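Side-chain contacts in N-hydroxyarylamine O-acetyltransferase (Bacillus cereus, PDB 4DMO), which probably catalyses acetyl transfer to arylamines and N-hydroxyarylamines, using a Cys-His-Glu catalytic triad: residues A[51-56]-A[70-75]; A[131-136]-A[149-154]. All blocks are in the same frame, centred on the assembly; numbering follows the deposited sequence.

Contact 1. Residues A[51-56]-A[70-75]; sequences KEISKE and LCYELN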
loop_
_atom_site.group_PDB
_atom_site.type_symbol
_atom_site.label_atom_id
_atom_site.label_comp_id
_atom_site.label_asym_id
_atom_site.label_seq_id
_atom_site.Cartn_x
_atom_site.Cartn_y
_atom_site.Cartn_z
ATOM N N LYS A 51 7.983 -13.910 4.492
ATOM C CA LYS A 51 9.435 -14.024 4.397
ATOM C C LYS A 51 10.051 -12.683 4.679
ATOM O O LYS A 51 9.357 -11.666 4.841
ATOM C CB LYS A 51 9.877 -14.474 3.001
ATOM C CG LYS A 51 9.446 -15.841 2.601
ATOM C CD LYS A 51 10.030 -16.176 1.238
ATOM C CE LYS A 51 9.531 -17.521 0.745
ATOM N NZ LYS A 51 10.650 -18.343 0.231
ATOM N N GLU A 52 11.376 -12.708 4.723
ATOM C CA GLU A 52 12.172 -11.515 4.830
ATOM C C GLU A 52 11.767 -10.547 3.724
ATOM O O GLU A 52 11.525 -10.937 2.587
ATOM C CB GLU A 52 13.653 -11.893 4.705
ATOM C CG GLU A 52 14.621 -10.852 5.203
ATOM C CD GLU A 52 16.017 -11.054 4.617
ATOM O OE1 GLU A 52 16.271 -12.141 4.050
ATOM O OE2 GLU A 52 16.849 -10.121 4.699
ATOM N N ILE A 53 11.701 -9.274 4.058
ATOM C CA ILE A 53 11.380 -8.270 3.069
ATOM C C ILE A 53 12.638 -7.993 2.242
ATOM O O ILE A 53 13.623 -7.467 2.763
ATOM C CB ILE A 53 10.900 -6.969 3.729
ATOM C CG1 ILE A 53 9.684 -7.237 4.583
ATOM C CG2 ILE A 53 10.602 -5.908 2.683
ATOM C CD1 ILE A 53 8.609 -8.033 3.888
ATOM N N SER A 54 12.590 -8.358 0.962
ATOM C CA SER A 54 13.707 -8.172 0.062
ATOM C C SER A 54 13.145 -8.034 -1.339
ATOM O O SER A 54 11.998 -8.335 -1.587
ATOM C CB SER A 54 14.677 -9.364 0.130
ATOM O OG SER A 54 14.145 -10.540 -0.473
ATOM N N LYS A 55 13.967 -7.543 -2.246
ATOM C CA LYS A 55 13.578 -7.385 -3.625
ATOM C C LYS A 55 13.203 -8.725 -4.253
ATOM O O LYS A 55 12.208 -8.832 -4.981
ATOM C CB LYS A 55 14.723 -6.760 -4.400
ATOM C CG LYS A 55 14.342 -6.277 -5.793
ATOM C CD LYS A 55 15.473 -5.497 -6.462
ATOM C CE LYS A 55 15.171 -5.346 -7.936
ATOM N NZ LYS A 55 16.298 -4.782 -8.717
ATOM N N GLU A 56 14.020 -9.744 -4.000
ATOM C CA GLU A 56 13.773 -11.075 -4.576
ATOM C C GLU A 56 12.537 -11.733 -3.997
ATOM O O GLU A 56 11.705 -12.208 -4.751
ATOM C CB GLU A 56 14.980 -11.996 -4.405
ATOM C CG GLU A 56 16.046 -11.778 -5.453
ATOM C CD GLU A 56 15.730 -12.532 -6.742
ATOM O OE1 GLU A 56 16.091 -13.731 -6.823
ATOM O OE2 GLU A 56 15.122 -11.943 -7.663
ATOM N N LEU A 70 0.858 -6.187 2.574
ATOM C CA LEU A 70 0.640 -5.034 3.439
ATOM C C LEU A 70 1.642 -3.926 3.100
ATOM O O LEU A 70 2.445 -4.069 2.179
ATOM C CB LEU A 70 0.761 -5.456 4.924
ATOM C CG LEU A 70 -0.286 -6.517 5.350
ATOM C CD1 LEU A 70 -0.183 -6.913 6.803
ATOM C CD2 LEU A 70 -1.716 -6.065 5.056
ATOM N N CYS A 71 1.578 -2.819 3.842
ATOM C CA CYS A 71 2.311 -1.619 3.502
ATOM C C CYS A 71 3.809 -1.882 3.374
ATOM O O CYS A 71 4.447 -1.321 2.509
ATOM C CB CYS A 71 2.046 -0.509 4.539
ATOM S SG CYS A 71 2.705 -0.828 6.150
ATOM N N TYR A 72 4.356 -2.734 4.244
ATOM C CA TYR A 72 5.778 -3.010 4.272
ATOM C C TYR A 72 6.193 -3.982 3.189
ATOM O O TYR A 72 7.384 -4.304 3.081
ATOM C CB TYR A 72 6.210 -3.559 5.661
ATOM C CG TYR A 72 5.374 -4.738 6.146
ATOM C CD1 TYR A 72 4.379 -4.567 7.111
ATOM C CD2 TYR A 72 5.536 -5.999 5.600
ATOM C CE1 TYR A 72 3.586 -5.647 7.542
ATOM C CE2 TYR A 72 4.752 -7.072 6.020
ATOM C CZ TYR A 72 3.795 -6.898 6.991
ATOM O OH TYR A 72 3.029 -7.952 7.381
ATOM N N GLU A 73 5.214 -4.484 2.429
ATOM C CA GLU A 73 5.491 -5.255 1.224
ATOM C C GLU A 73 5.185 -4.434 -0.045
ATOM O O GLU A 73 5.966 -4.439 -0.991
ATOM C CB GLU A 73 4.699 -6.576 1.225
ATOM C CG GLU A 73 5.025 -7.508 2.383
ATOM C CD GLU A 73 4.016 -8.662 2.541
ATOM O OE1 GLU A 73 4.409 -9.841 2.449
ATOM O OE2 GLU A 73 2.821 -8.393 2.746
ATOM N N LEU A 74 4.052 -3.735 -0.088
ATOM C CA LEU A 74 3.667 -3.022 -1.333
ATOM C C LEU A 74 4.558 -1.814 -1.560
ATOM O O LEU A 74 4.994 -1.570 -2.675
ATOM C CB LEU A 74 2.195 -2.587 -1.335
ATOM C CG LEU A 74 1.159 -3.716 -1.171
ATOM C CD1 LEU A 74 -0.308 -3.264 -1.276
ATOM C CD2 LEU A 74 1.420 -4.790 -2.175
ATOM N N ASN A 75 4.856 -1.049 -0.515
ATOM C CA ASN A 75 5.666 0.136 -0.727
ATOM C C ASN A 75 7.133 -0.160 -1.056
ATOM O O ASN A 75 7.710 0.486 -1.944
ATOM C CB ASN A 75 5.505 1.127 0.429
ATOM C CG ASN A 75 4.212 1.861 0.343
ATOM O OD1 ASN A 75 3.761 2.194 -0.741
ATOM N ND2 ASN A 75 3.565 2.073 1.481
#

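Contact 2. Residues A[131-136]-A[149-154]; sequences YLPLAP and GDYRIR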
loop_
_atom_site.group_PDB
_atom_site.type_symbol
_atom_site.label_atom_id
_atom_site.label_comp_id
_atom_site.label_asym_id
_atom_site.label_seq_id
_atom_site.Cartn_x
_atom_site.Cartn_y
_atom_site.Cartn_z
ATOM N N TYR A 131 -6.796 3.459 1.093
ATOM C CA TYR A 131 -6.662 4.900 1.205
ATOM C C TYR A 131 -5.531 5.411 0.333
ATOM O O TYR A 131 -4.535 5.931 0.817
ATOM C CB TYR A 131 -6.454 5.274 2.671
ATOM C CG TYR A 131 -7.700 4.966 3.486
ATOM C CD1 TYR A 131 -8.891 5.567 3.181
ATOM C CD2 TYR A 131 -7.681 4.068 4.531
ATOM C CE1 TYR A 131 -10.035 5.302 3.902
ATOM C CE2 TYR A 131 -8.818 3.785 5.250
ATOM C CZ TYR A 131 -9.995 4.406 4.928
ATOM O OH TYR A 131 -11.153 4.156 5.638
ATOM N N LEU A 132 -5.696 5.259 -0.977
ATOM C CA LEU A 132 -4.591 5.450 -1.893
ATOM C C LEU A 132 -4.718 6.745 -2.682
ATOM O O LEU A 132 -5.732 7.000 -3.318
ATOM C CB LEU A 132 -4.501 4.250 -2.850
ATOM C CG LEU A 132 -4.274 2.855 -2.203
ATOM C CD1 LEU A 132 -4.337 1.717 -3.253
ATOM C CD2 LEU A 132 -2.922 2.788 -1.415
ATOM N N PRO A 133 -3.654 7.549 -2.686
ATOM C CA PRO A 133 -3.685 8.803 -3.443
ATOM C C PRO A 133 -3.697 8.582 -4.967
ATOM O O PRO A 133 -4.090 9.491 -5.683
ATOM C CB PRO A 133 -2.397 9.517 -3.002
ATOM C CG PRO A 133 -1.972 8.850 -1.735
ATOM C CD PRO A 133 -2.413 7.409 -1.900
ATOM N N LEU A 134 -3.267 7.408 -5.435
ATOM C CA LEU A 134 -3.185 7.083 -6.873
ATOM C C LEU A 134 -2.306 8.056 -7.658
ATOM O O LEU A 134 -2.364 8.139 -8.890
ATOM C CB LEU A 134 -4.573 7.009 -7.487
ATOM C CG LEU A 134 -5.433 6.021 -6.706
ATOM C CD1 LEU A 134 -6.807 6.031 -7.276
ATOM C CD2 LEU A 134 -4.873 4.633 -6.755
ATOM N N ALA A 135 -1.476 8.785 -6.931
ATOM C CA ALA A 135 -0.493 9.656 -7.546
ATOM C C ALA A 135 0.495 10.098 -6.475
ATOM O O ALA A 135 0.214 9.960 -5.285
ATOM C CB ALA A 135 -1.185 10.856 -8.184
ATOM N N PRO A 136 1.664 10.603 -6.882
ATOM C CA PRO A 136 2.595 11.189 -5.915
ATOM C C PRO A 136 1.970 12.345 -5.115
ATOM O O PRO A 136 1.182 13.124 -5.631
ATOM C CB PRO A 136 3.743 11.712 -6.802
ATOM C CG PRO A 136 3.667 10.904 -8.024
ATOM C CD PRO A 136 2.196 10.681 -8.253
ATOM N N GLY A 149 -10.295 9.621 -2.042
ATOM C CA GLY A 149 -10.391 10.732 -1.113
ATOM C C GLY A 149 -9.367 11.782 -1.408
ATOM O O GLY A 149 -8.724 11.724 -2.458
ATOM N N ASP A 150 -9.224 12.756 -0.500
ATOM C CA ASP A 150 -8.241 13.838 -0.679
ATOM C C ASP A 150 -7.010 13.610 0.210
ATOM O O ASP A 150 -7.167 13.136 1.325
ATOM C CB ASP A 150 -8.868 15.192 -0.320
ATOM C CG ASP A 150 -9.789 15.730 -1.406
ATOM O OD1 ASP A 150 -10.575 14.943 -1.977
ATOM O OD2 ASP A 150 -9.702 16.952 -1.691
ATOM N N TYR A 151 -5.811 13.971 -0.268
ATOM C CA TYR A 151 -4.576 13.702 0.471
ATOM C C TYR A 151 -3.605 14.851 0.398
ATOM O O TYR A 151 -3.469 15.466 -0.646
ATOM C CB TYR A 151 -3.875 12.447 -0.083
ATOM C CG TYR A 151 -4.719 11.218 0.019
ATOM C CD1 TYR A 151 -5.676 10.925 -0.947
ATOM C CD2 TYR A 151 -4.602 10.365 1.107
ATOM C CE1 TYR A 151 -6.466 9.785 -0.847
ATOM C CE2 TYR A 151 -5.404 9.231 1.223
ATOM C CZ TYR A 151 -6.323 8.950 0.228
ATOM O OH TYR A 151 -7.123 7.838 0.335
ATOM N N ARG A 152 -2.922 15.137 1.506
ATOM C CA ARG A 152 -1.924 16.203 1.528
ATOM C C ARG A 152 -0.927 15.941 2.632
ATOM O O ARG A 152 -1.236 15.309 3.658
ATOM C CB ARG A 152 -2.585 17.585 1.743
ATOM C CG ARG A 152 -2.813 17.942 3.205
ATOM C CD ARG A 152 -3.606 19.242 3.427
ATOM N NE ARG A 152 -4.097 19.349 4.810
ATOM C CZ ARG A 152 -4.929 20.297 5.255
ATOM N NH1 ARG A 152 -5.373 21.245 4.429
ATOM N NH2 ARG A 152 -5.341 20.298 6.520
ATOM N N ILE A 153 0.259 16.486 2.451
ATOM C CA ILE A 153 1.301 16.349 3.454
ATOM C C ILE A 153 1.448 17.642 4.244
ATOM O O ILE A 153 1.332 18.720 3.685
ATOM C CB ILE A 153 2.638 16.049 2.777
ATOM C CG1 ILE A 153 2.594 14.645 2.155
ATOM C CG2 ILE A 153 3.776 16.211 3.774
ATOM C CD1 ILE A 153 3.839 14.310 1.403
ATOM N N ARG A 154 1.699 17.539 5.541
ATOM C CA ARG A 154 2.057 18.710 6.320
ATOM C C ARG A 154 3.250 18.382 7.184
ATOM O O ARG A 154 3.368 17.272 7.711
ATOM C CB ARG A 154 0.881 19.217 7.168
ATOM C CG ARG A 154 -0.256 19.797 6.332
ATOM C CD ARG A 154 -1.122 20.786 7.146
ATOM N NE ARG A 154 -1.944 20.117 8.156
ATOM C CZ ARG A 154 -1.738 20.171 9.479
ATOM N NH1 ARG A 154 -0.727 20.862 9.993
ATOM N NH2 ARG A 154 -2.533 19.502 10.301
#

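Contact 1. Residues A[51-56]-A[70-75]
Ile53 plugs by apolar contact against the first turn of helix 71-84, in a buried contact between that helix start and the loop leading into helix 55-64. Its CG2, anti to the backbone N, comes up to the carbonyl of Tyr72, 3.6 Å from Ile53 CG2 to Tyr72 O. The other branch reaches further with its end: Ile53 CD1 lies at the edge of the Tyr72 ring, near the ring plane, 4.1 Å from Tyr72 CD2. The same methyl rests 3.9 Å from Glu73 CG, where the two side chains cross at about a right angle. Tyr72 CG sits between the backbone N and the carbonyl carbon (chi1 52°), which turns the ring so that its CD2 edge meets Ile53, and CB of Leu70 lies over one face of the ring. Residues 70-75 are the second part of the arylamine N-acetyltransferase signature Arg-Gly-Gly-Leu-Cys-Tyr-Glu-Leu-Asn; Cys71, which touches His110 at the head of the helix, is probably the triad cysteine, as in its relatives. Glu73 fastens this head: its OE2 accepts from Leu70 N at 3.0 Å through the anti lone pair, with an N-H...O angle of 161°, resembling the return half of a capping box. Leu70 O in turn receives both Glu73 N and Leu74 N. Glu73 OE1 is satisfied by Lys61 and Asn44, so the buried carboxylate is gripped at both oxygens while its CG serves the apolar side. In 51-56, Ser54 N-caps helix 55-64, and Asn199 of helix 195-207 holds Ile53 N.

Contact 2. Residues A[131-136]-A[149-154]
Tyr151 reaches from strand 149-158 to the loop 131-136, offering a ring face to Pro133 and its hydroxyl end to Tyr131. The proline lies over one face of the phenol: Pro133 CG stands 4.2 Å from the centroid of the Tyr151 ring, 17° off the ring normal, a CH-pi contact displaced toward the CG end of the ring. Pro133 CA continues the cover along one side, 3.8 Å from Tyr151 CD1. Both Pro133 and Tyr131 meet the Tyr151 side chain at about a right angle. With its CG anti to the carbonyl carbon (chi1 -60°), Tyr151 sends its hydroxyl against the Tyr131 backbone, leaving only 2.9 Å between Tyr151 OH and Tyr131 C. It also lies at the edge of the Tyr131 ring, and Tyr131 CB is 3.5 Å from Tyr151 OH. Leu132 points the other way, onto Ala35 of helix 27-37, so the loop is sandwiched between that helix and, through Pro133, a strand of the eight-stranded sheet of the barrel-like second domain. Ser146 and Thr148 both bond Leu132 O, tying the loop to the hairpin whose second arm is strand 149-158. Although Leu132 N approaches Tyr151 OH, the angle is too poor for a bond; the phenol is instead hydrogen-bonded to Thr148 OG1. Across the two segments the attachment therefore rests on shape and CH-pi packing, while Thr148 provides a polar link to both.

Overall arrangement
The two contacts lie on opposite sides of the chain's centre, their centres 21 Å apart and their nearest atoms about 7 Å apart without touching. Contact 1 belongs to the helical domain and contact 2 to the beta domain; the probable catalytic centre adjoins contact 1, since Cys71 belongs to 70-75 and touches His110. Glu125, probably the triad glutamate, connects the two: Asn75 of 70-75 donates to it, and Pro133 of 131-136 packs on it. The bound 3-(1-methylpiperidinium-1-yl)propane-1-sulfonate is nearer contact 2, about 12 Å from the side chain of Tyr131. Trp182, which lines its pocket, is met by Asp150 and, through a cation-pi contact, by Arg152 of 149-154.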